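Local coordinates for protein diaminopimelate decarboxylase (Helicobacter pylori, PDB 2QGH) that catalyses the pyridoxal-5'-phosphate-dependent decarboxylation of diaminopimelate to L-lysine, the last step of lysine biosynthesis, at residues T33-F47 against S283-V295. Sequence-based numbering, arbitrary orientation.
Sequences TPFYLYDFDKIKQAF and SIVAESGELITQV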
ATOM      1  N   THR A  33       9.345  -8.062 -17.655  1.00 22.63           N
ATOM      2  CA  THR A  33       9.489  -7.486 -16.316  1.00 22.11           C
ATOM      3  C   THR A  33       8.406  -6.422 -16.049  1.00 21.35           C
ATOM      4  O   THR A  33       7.774  -5.923 -16.979  1.00 22.26           O
ATOM      5  CB  THR A  33      10.872  -6.806 -16.136  1.00 21.81           C
ATOM      6  OG1 THR A  33      11.042  -5.794 -17.135  1.00 22.29           O
ATOM      7  CG2 THR A  33      11.994  -7.823 -16.241  1.00 22.66           C
ATOM      8  N   PRO A  34       8.171  -6.071 -14.772  1.00 20.26           N
ATOM      9  CA  PRO A  34       8.853  -6.614 -13.591  1.00 19.22           C
ATOM     10  C   PRO A  34       8.045  -7.788 -13.048  1.00 18.37           C
ATOM     11  O   PRO A  34       6.848  -7.904 -13.311  1.00 19.35           O
ATOM     12  CB  PRO A  34       8.857  -5.433 -12.630  1.00 17.74           C
ATOM     13  CG  PRO A  34       7.492  -4.816 -12.893  1.00 18.84           C
ATOM     14  CD  PRO A  34       7.380  -4.871 -14.418  1.00 19.43           C
ATOM     15  N   PHE A  35       8.691  -8.673 -12.309  1.00 17.77           N
ATOM     16  CA  PHE A  35       7.964  -9.792 -11.744  1.00 17.81           C
ATOM     17  C   PHE A  35       8.619 -10.331 -10.494  1.00 17.64           C
ATOM     18  O   PHE A  35       9.761 -10.010 -10.187  1.00 20.79           O
ATOM     19  CB  PHE A  35       7.804 -10.916 -12.771  1.00 19.04           C
ATOM     20  CG  PHE A  35       9.102 -11.397 -13.379  1.00 20.08           C
ATOM     21  CD1 PHE A  35       9.530 -10.914 -14.613  1.00 18.98           C
ATOM     22  CD2 PHE A  35       9.867 -12.372 -12.743  1.00 18.52           C
ATOM     23  CE1 PHE A  35      10.700 -11.399 -15.208  1.00 19.58           C
ATOM     24  CE2 PHE A  35      11.035 -12.863 -13.330  1.00 19.81           C
ATOM     25  CZ  PHE A  35      11.453 -12.376 -14.566  1.00 19.19           C
ATOM     26  N   TYR A  36       7.869 -11.125  -9.749  1.00 17.58           N
ATOM     27  CA  TYR A  36       8.401 -11.743  -8.556  1.00 18.35           C
ATOM     28  C   TYR A  36       8.870 -13.149  -8.936  1.00 19.04           C
ATOM     29  O   TYR A  36       8.183 -13.856  -9.674  1.00 20.37           O
ATOM     30  CB  TYR A  36       7.318 -11.821  -7.480  1.00 19.76           C
ATOM     31  CG  TYR A  36       7.116 -10.530  -6.713  1.00 20.05           C
ATOM     32  CD1 TYR A  36       8.007 -10.149  -5.714  1.00 20.08           C
ATOM     33  CD2 TYR A  36       6.026  -9.699  -6.973  1.00 20.63           C
ATOM     34  CE1 TYR A  36       7.824  -8.981  -4.986  1.00 19.73           C
ATOM     35  CE2 TYR A  36       5.833  -8.520  -6.248  1.00 21.11           C
ATOM     36  CZ  TYR A  36       6.736  -8.173  -5.255  1.00 19.98           C
ATOM     37  OH  TYR A  36       6.545  -7.035  -4.510  1.00 20.76           O
ATOM     38  N   LEU A  37      10.045 -13.538  -8.451  1.00 19.58           N
ATOM     39  CA  LEU A  37      10.592 -14.872  -8.715  1.00 21.06           C
ATOM     40  C   LEU A  37      10.928 -15.538  -7.379  1.00 21.94           C
ATOM     41  O   LEU A  37      11.670 -14.974  -6.565  1.00 22.14           O
ATOM     42  CB  LEU A  37      11.859 -14.779  -9.574  1.00 20.80           C
ATOM     43  CG  LEU A  37      12.511 -16.100 -10.005  1.00 19.58           C
ATOM     44  CD1 LEU A  37      11.551 -16.904 -10.868  1.00 19.57           C
ATOM     45  CD2 LEU A  37      13.795 -15.801 -10.771  1.00 18.12           C
ATOM     46  N   TYR A  38      10.386 -16.733  -7.159  1.00 23.39           N
ATOM     47  CA  TYR A  38      10.612 -17.452  -5.908  1.00 24.41           C
ATOM     48  C   TYR A  38      11.376 -18.762  -6.042  1.00 25.13           C
ATOM     49  O   TYR A  38      10.989 -19.635  -6.822  1.00 26.16           O
ATOM     50  CB  TYR A  38       9.280 -17.768  -5.220  1.00 23.40           C
ATOM     51  CG  TYR A  38       8.425 -16.562  -4.914  1.00 24.96           C
ATOM     52  CD1 TYR A  38       7.583 -16.010  -5.881  1.00 23.31           C
ATOM     53  CD2 TYR A  38       8.477 -15.955  -3.660  1.00 22.87           C
ATOM     54  CE1 TYR A  38       6.816 -14.882  -5.600  1.00 22.24           C
ATOM     55  CE2 TYR A  38       7.724 -14.833  -3.374  1.00 22.67           C
ATOM     56  CZ  TYR A  38       6.895 -14.298  -4.343  1.00 22.15           C
ATOM     57  OH  TYR A  38       6.164 -13.173  -4.043  1.00 20.63           O
ATOM     58  N   ASP A  39      12.455 -18.891  -5.273  1.00 25.42           N
ATOM     59  CA  ASP A  39      13.244 -20.123  -5.253  1.00 24.79           C
ATOM     60  C   ASP A  39      12.545 -20.939  -4.174  1.00 22.97           C
ATOM     61  O   ASP A  39      12.758 -20.716  -2.987  1.00 21.97           O
ATOM     62  CB  ASP A  39      14.684 -19.856  -4.815  1.00 23.25           C
ATOM     63  CG  ASP A  39      15.573 -21.084  -4.960  1.00 26.36           C
ATOM     64  OD1 ASP A  39      15.067 -22.223  -4.819  1.00 25.55           O
ATOM     65  OD2 ASP A  39      16.783 -20.912  -5.208  1.00 27.44           O
ATOM     66  N   PHE A  40      11.702 -21.873  -4.591  1.00 23.32           N
ATOM     67  CA  PHE A  40      10.945 -22.675  -3.650  1.00 22.62           C
ATOM     68  C   PHE A  40      11.763 -23.528  -2.672  1.00 25.75           C
ATOM     69  O   PHE A  40      11.324 -23.759  -1.537  1.00 25.02           O
ATOM     70  CB  PHE A  40       9.932 -23.524  -4.424  1.00 21.65           C
ATOM     71  CG  PHE A  40       8.583 -22.851  -4.605  1.00 21.57           C
ATOM     72  CD1 PHE A  40       8.461 -21.465  -4.561  1.00 20.40           C
ATOM     73  CD2 PHE A  40       7.436 -23.607  -4.844  1.00 22.90           C
ATOM     74  CE1 PHE A  40       7.224 -20.841  -4.752  1.00 17.02           C
ATOM     75  CE2 PHE A  40       6.190 -22.988  -5.038  1.00 19.42           C
ATOM     76  CZ  PHE A  40       6.094 -21.603  -4.991  1.00 18.59           C
ATOM     77  N   ASP A  41      12.943 -23.983  -3.091  1.00 26.52           N
ATOM     78  CA  ASP A  41      13.790 -24.792  -2.214  1.00 27.94           C
ATOM     79  C   ASP A  41      14.093 -24.057  -0.922  1.00 28.49           C
ATOM     80  O   ASP A  41      14.103 -24.651   0.161  1.00 30.51           O
ATOM     81  CB  ASP A  41      15.122 -25.143  -2.886  1.00 30.83           C
ATOM     82  CG  ASP A  41      14.993 -26.264  -3.893  1.00 32.00           C
ATOM     83  OD1 ASP A  41      14.069 -27.095  -3.751  1.00 33.55           O
ATOM     84  OD2 ASP A  41      15.833 -26.323  -4.817  1.00 35.82           O
ATOM     85  N   LYS A  42      14.363 -22.764  -1.036  1.00 27.42           N
ATOM     86  CA  LYS A  42      14.665 -21.968   0.133  1.00 27.23           C
ATOM     87  C   LYS A  42      13.478 -21.909   1.088  1.00 26.83           C
ATOM     88  O   LYS A  42      13.655 -21.775   2.297  1.00 26.84           O
ATOM     89  CB  LYS A  42      15.083 -20.564  -0.292  1.00 28.74           C
ATOM     90  CG  LYS A  42      16.367 -20.548  -1.106  1.00 29.83           C
ATOM     91  CD  LYS A  42      16.760 -19.131  -1.457  1.00 31.14           C
ATOM     92  CE  LYS A  42      17.993 -19.102  -2.324  1.00 32.47           C
ATOM     93  NZ  LYS A  42      18.422 -17.695  -2.561  1.00 34.31           N
ATOM     94  N   ILE A  43      12.269 -22.016   0.542  1.00 26.73           N
ATOM     95  CA  ILE A  43      11.058 -21.982   1.359  1.00 24.99           C
ATOM     96  C   ILE A  43      10.918 -23.313   2.093  1.00 26.41           C
ATOM     97  O   ILE A  43      10.567 -23.350   3.272  1.00 25.02           O
ATOM     98  CB  ILE A  43       9.799 -21.753   0.496  1.00 22.18           C
ATOM     99  CG1 ILE A  43       9.868 -20.382  -0.175  1.00 22.28           C
ATOM    100  CG2 ILE A  43       8.556 -21.856   1.356  1.00 21.69           C
ATOM    101  CD1 ILE A  43       8.719 -20.082  -1.113  1.00 20.44           C
ATOM    102  N   LYS A  44      11.201 -24.396   1.375  1.00 27.13           N
ATOM    103  CA  LYS A  44      11.126 -25.747   1.916  1.00 28.76           C
ATOM    104  C   LYS A  44      12.204 -25.999   2.967  1.00 30.25           C
ATOM    105  O   LYS A  44      11.975 -26.717   3.945  1.00 32.32           O
ATOM    106  CB  LYS A  44      11.266 -26.760   0.776  1.00 30.04           C
ATOM    107  CG  LYS A  44      11.481 -28.201   1.211  1.00 30.60           C
ATOM    108  CD  LYS A  44      11.622 -29.111  -0.009  1.00 32.45           C
ATOM    109  CE  LYS A  44      12.178 -30.489   0.356  1.00 33.48           C
ATOM    110  NZ  LYS A  44      11.336 -31.196   1.362  1.00 34.28           N
ATOM    111  N   GLN A  45      13.377 -25.406   2.769  1.00 30.53           N
ATOM    112  CA  GLN A  45      14.485 -25.583   3.703  1.00 29.71           C
ATOM    113  C   GLN A  45      14.289 -24.732   4.957  1.00 29.50           C
ATOM    114  O   GLN A  45      14.563 -25.187   6.068  1.00 30.25           O
ATOM    115  CB  GLN A  45      15.811 -25.236   3.013  1.00 31.80           C
ATOM    116  CG  GLN A  45      17.070 -25.515   3.836  1.00 34.85           C
ATOM    117  CD  GLN A  45      17.194 -26.974   4.277  1.00 37.02           C
ATOM    118  OE1 GLN A  45      16.976 -27.313   5.452  1.00 35.85           O
ATOM    119  NE2 GLN A  45      17.540 -27.845   3.334  1.00 36.85           N
ATOM    120  N   ALA A  46      13.807 -23.504   4.784  1.00 28.38           N
ATOM    121  CA  ALA A  46      13.572 -22.606   5.912  1.00 26.38           C
ATOM    122  C   ALA A  46      12.488 -23.184   6.813  1.00 26.64           C
ATOM    123  O   ALA A  46      12.545 -23.058   8.036  1.00 26.18           O
ATOM    124  CB  ALA A  46      13.150 -21.229   5.412  1.00 25.16           C
ATOM    125  N   PHE A  47      11.492 -23.815   6.202  1.00 26.90           N
ATOM    126  CA  PHE A  47      10.415 -24.411   6.975  1.00 27.08           C
ATOM    127  C   PHE A  47      10.933 -25.634   7.719  1.00 27.13           C
ATOM    128  O   PHE A  47      10.645 -25.820   8.899  1.00 27.47           O
ATOM    129  CB  PHE A  47       9.258 -24.833   6.071  1.00 24.12           C
ATOM    130  CG  PHE A  47       8.175 -25.558   6.803  1.00 23.47           C
ATOM    131  CD1 PHE A  47       7.323 -24.872   7.662  1.00 21.17           C
ATOM    132  CD2 PHE A  47       8.047 -26.941   6.687  1.00 23.83           C
ATOM    133  CE1 PHE A  47       6.361 -25.550   8.401  1.00 23.99           C
ATOM    134  CE2 PHE A  47       7.087 -27.633   7.422  1.00 24.99           C
ATOM    135  CZ  PHE A  47       6.240 -26.937   8.283  1.00 24.69           C
ATOM    136  N   SER A 283      10.907 -14.991   8.075  1.00 24.21           N
ATOM    137  CA  SER A 283      12.015 -15.947   8.041  1.00 23.96           C
ATOM    138  C   SER A 283      11.744 -17.213   7.220  1.00 23.21           C
ATOM    139  O   SER A 283      12.645 -18.014   6.988  1.00 23.23           O
ATOM    140  CB  SER A 283      12.426 -16.330   9.469  1.00 23.83           C
ATOM    141  OG  SER A 283      11.320 -16.771  10.234  1.00 24.38           O
ATOM    142  N   ILE A 284      10.505 -17.397   6.779  1.00 22.78           N
ATOM    143  CA  ILE A 284      10.180 -18.567   5.976  1.00 21.61           C
ATOM    144  C   ILE A 284      10.262 -18.244   4.485  1.00 21.82           C
ATOM    145  O   ILE A 284      10.781 -19.038   3.702  1.00 20.88           O
ATOM    146  CB  ILE A 284       8.744 -19.086   6.252  1.00 23.12           C
ATOM    147  CG1 ILE A 284       8.601 -19.552   7.707  1.00 23.72           C
ATOM    148  CG2 ILE A 284       8.406 -20.223   5.277  1.00 19.77           C
ATOM    149  CD1 ILE A 284       9.359 -20.827   8.047  1.00 25.78           C
ATOM    150  N   VAL A 285       9.763 -17.071   4.101  1.00 19.18           N
ATOM    151  CA  VAL A 285       9.720 -16.698   2.693  1.00 19.60           C
ATOM    152  C   VAL A 285      10.560 -15.528   2.198  1.00 20.55           C
ATOM    153  O   VAL A 285      10.812 -15.423   1.000  1.00 22.16           O
ATOM    154  CB  VAL A 285       8.257 -16.414   2.247  1.00 20.07           C
ATOM    155  CG1 VAL A 285       7.427 -17.665   2.349  1.00 17.59           C
ATOM    156  CG2 VAL A 285       7.655 -15.313   3.113  1.00 17.67           C
ATOM    157  N   ALA A 286      10.984 -14.643   3.090  1.00 21.06           N
ATOM    158  CA  ALA A 286      11.762 -13.489   2.660  1.00 22.84           C
ATOM    159  C   ALA A 286      12.805 -13.793   1.573  1.00 25.74           C
ATOM    160  O   ALA A 286      12.633 -13.411   0.410  1.00 27.14           O
ATOM    161  CB  ALA A 286      12.436 -12.837   3.858  1.00 19.09           C
ATOM    162  N   GLU A 287      13.871 -14.492   1.951  1.00 27.25           N
ATOM    163  CA  GLU A 287      14.962 -14.806   1.039  1.00 27.61           C
ATOM    164  C   GLU A 287      14.606 -15.483  -0.290  1.00 27.15           C
ATOM    165  O   GLU A 287      15.226 -15.186  -1.314  1.00 27.34           O
ATOM    166  CB  GLU A 287      16.026 -15.638   1.775  1.00 30.04           C
ATOM    167  CG  GLU A 287      17.146 -16.161   0.870  1.00 35.59           C
ATOM    168  CD  GLU A 287      18.214 -16.969   1.616  1.00 38.41           C
ATOM    169  OE1 GLU A 287      17.844 -17.851   2.425  1.00 39.42           O
ATOM    170  OE2 GLU A 287      19.424 -16.731   1.379  1.00 37.44           O
ATOM    171  N   SER A 288      13.615 -16.370  -0.288  1.00 25.20           N
ATOM    172  CA  SER A 288      13.238 -17.093  -1.508  1.00 23.70           C
ATOM    173  C   SER A 288      12.660 -16.233  -2.625  1.00 23.50           C
ATOM    174  O   SER A 288      12.605 -16.658  -3.778  1.00 22.93           O
ATOM    175  CB  SER A 288      12.223 -18.197  -1.186  1.00 24.54           C
ATOM    176  OG  SER A 288      10.897 -17.688  -1.133  1.00 22.00           O
ATOM    177  N   GLY A 289      12.216 -15.032  -2.282  1.00 24.99           N
ATOM    178  CA  GLY A 289      11.620 -14.169  -3.283  1.00 24.20           C
ATOM    179  C   GLY A 289      12.449 -12.974  -3.697  1.00 23.49           C
ATOM    180  O   GLY A 289      13.084 -12.317  -2.873  1.00 22.15           O
ATOM    181  N   GLU A 290      12.443 -12.701  -4.996  1.00 22.24           N
ATOM    182  CA  GLU A 290      13.174 -11.571  -5.529  1.00 20.84           C
ATOM    183  C   GLU A 290      12.369 -10.821  -6.578  1.00 18.67           C
ATOM    184  O   GLU A 290      11.602 -11.414  -7.336  1.00 17.60           O
ATOM    185  CB  GLU A 290      14.512 -12.037  -6.093  1.00 21.44           C
ATOM    186  CG  GLU A 290      15.471 -12.401  -4.977  1.00 25.55           C
ATOM    187  CD  GLU A 290      16.870 -12.700  -5.454  1.00 26.69           C
ATOM    188  OE1 GLU A 290      17.798 -12.650  -4.613  1.00 24.13           O
ATOM    189  OE2 GLU A 290      17.040 -12.993  -6.659  1.00 27.54           O
ATOM    190  N   LEU A 291      12.533  -9.505  -6.584  1.00 17.19           N
ATOM    191  CA  LEU A 291      11.835  -8.642  -7.522  1.00 17.60           C
ATOM    192  C   LEU A 291      12.745  -8.288  -8.704  1.00 17.45           C
ATOM    193  O   LEU A 291      13.635  -7.438  -8.598  1.00 15.28           O
ATOM    194  CB  LEU A 291      11.363  -7.374  -6.803  1.00 15.44           C
ATOM    195  CG  LEU A 291      10.564  -6.326  -7.579  1.00 14.72           C
ATOM    196  CD1 LEU A 291       9.518  -6.987  -8.470  1.00 14.93           C
ATOM    197  CD2 LEU A 291       9.914  -5.383  -6.583  1.00 14.84           C
ATOM    198  N   ILE A 292      12.511  -8.967  -9.823  1.00 17.01           N
ATOM    199  CA  ILE A 292      13.280  -8.752 -11.038  1.00 17.71           C
ATOM    200  C   ILE A 292      12.609  -7.630 -11.814  1.00 18.63           C
ATOM    201  O   ILE A 292      11.435  -7.723 -12.185  1.00 18.58           O
ATOM    202  CB  ILE A 292      13.309 -10.029 -11.922  1.00 20.74           C
ATOM    203  CG1 ILE A 292      13.647 -11.261 -11.068  1.00 19.47           C
ATOM    204  CG2 ILE A 292      14.319  -9.854 -13.050  1.00 18.12           C
ATOM    205  CD1 ILE A 292      14.925 -11.140 -10.278  1.00 19.76           C
ATOM    206  N   THR A 293      13.371  -6.577 -12.067  1.00 18.97           N
ATOM    207  CA  THR A 293      12.877  -5.410 -12.764  1.00 19.83           C
ATOM    208  C   THR A 293      13.920  -4.941 -13.778  1.00 23.81           C
ATOM    209  O   THR A 293      15.129  -5.064 -13.551  1.00 24.20           O
ATOM    210  CB  THR A 293      12.595  -4.293 -11.759  1.00 18.68           C
ATOM    211  OG1 THR A 293      12.202  -3.106 -12.448  1.00 17.79           O
ATOM    212  CG2 THR A 293      13.827  -4.019 -10.930  1.00 16.37           C
ATOM    213  N   GLN A 294      13.440  -4.394 -14.889  1.00 24.27           N
ATOM    214  CA  GLN A 294      14.308  -3.919 -15.963  1.00 26.65           C
ATOM    215  C   GLN A 294      14.589  -2.426 -15.876  1.00 25.53           C
ATOM    216  O   GLN A 294      13.767  -1.660 -15.379  1.00 24.23           O
ATOM    217  CB  GLN A 294      13.661  -4.250 -17.313  1.00 28.72           C
ATOM    218  CG  GLN A 294      14.320  -3.598 -18.506  1.00 31.81           C
ATOM    219  CD  GLN A 294      13.659  -3.981 -19.815  1.00 33.19           C
ATOM    220  OE1 GLN A 294      13.986  -3.436 -20.865  1.00 36.93           O
ATOM    221  NE2 GLN A 294      12.729  -4.928 -19.760  1.00 32.98           N
ATOM    222  N   VAL A 295      15.754  -2.014 -16.363  1.00 25.98           N
ATOM    223  CA  VAL A 295      16.129  -0.602 -16.348  1.00 24.74           C
ATOM    224  C   VAL A 295      15.505   0.104 -17.549  1.00 23.88           C
ATOM    225  O   VAL A 295      15.626  -0.366 -18.672  1.00 22.98           O
ATOM    226  CB  VAL A 295      17.656  -0.423 -16.437  1.00 24.91           C
ATOM    227  CG1 VAL A 295      18.009   1.065 -16.448  1.00 23.43           C
ATOM    228  CG2 VAL A 295      18.326  -1.126 -15.276  1.00 23.89           C
TER
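Phe35 and Leu37 pair antiparallel with Ile292 and Glu290, each couple closing two backbone hydrogen bonds; Leu37 N reaches Glu290 O at 2.9 Å. One more bond, from Asp39 N to Ser288 O, continues the pairing to where the chains leave the sheet. On the face bearing Phe35, the ring lies with one side over Ile292, whose CB stands 4.1 Å from the ring centroid, a CH-pi contact. A chi1 of 55° sets the Phe35 ring between its backbone N and carbonyl carbon, where it can cover this branched neighbour. The other face carries Tyr36, whose ring centre sits under Leu291 CD1, while its OH bonds to Asp315 O. Beside it along the strand, Tyr38 lays CD2 3.6 Å from Gly289 CA, a closeness suited to a residue without a side chain.

Packing is tightest at the turn between helix 282-285 and the strand. Ser288 is small enough to sit against Ile43: Ser288 CB comes within 3.4 Å of Ile43 CG1, closer than usual van der Waals contact, and its buried OG gives its proton to Val285 O. Ala46 likewise lets the two helices close, for Ala46 CB lies 3.6 Å from Ser283 O. The solvent side is looser: the extended Lys42 chain runs across that of Glu287, aliphatic part on aliphatic part, and Lys42 NZ stays 4.2 Å from Glu287 OE2, too far for a salt bridge.

Backbone bonding and apolar burial therefore hold this junction between the PLP-binding barrel and the beta domain of a fold-type III decarboxylase, whereas the charged pair at its surface probably adds only diffuse attraction.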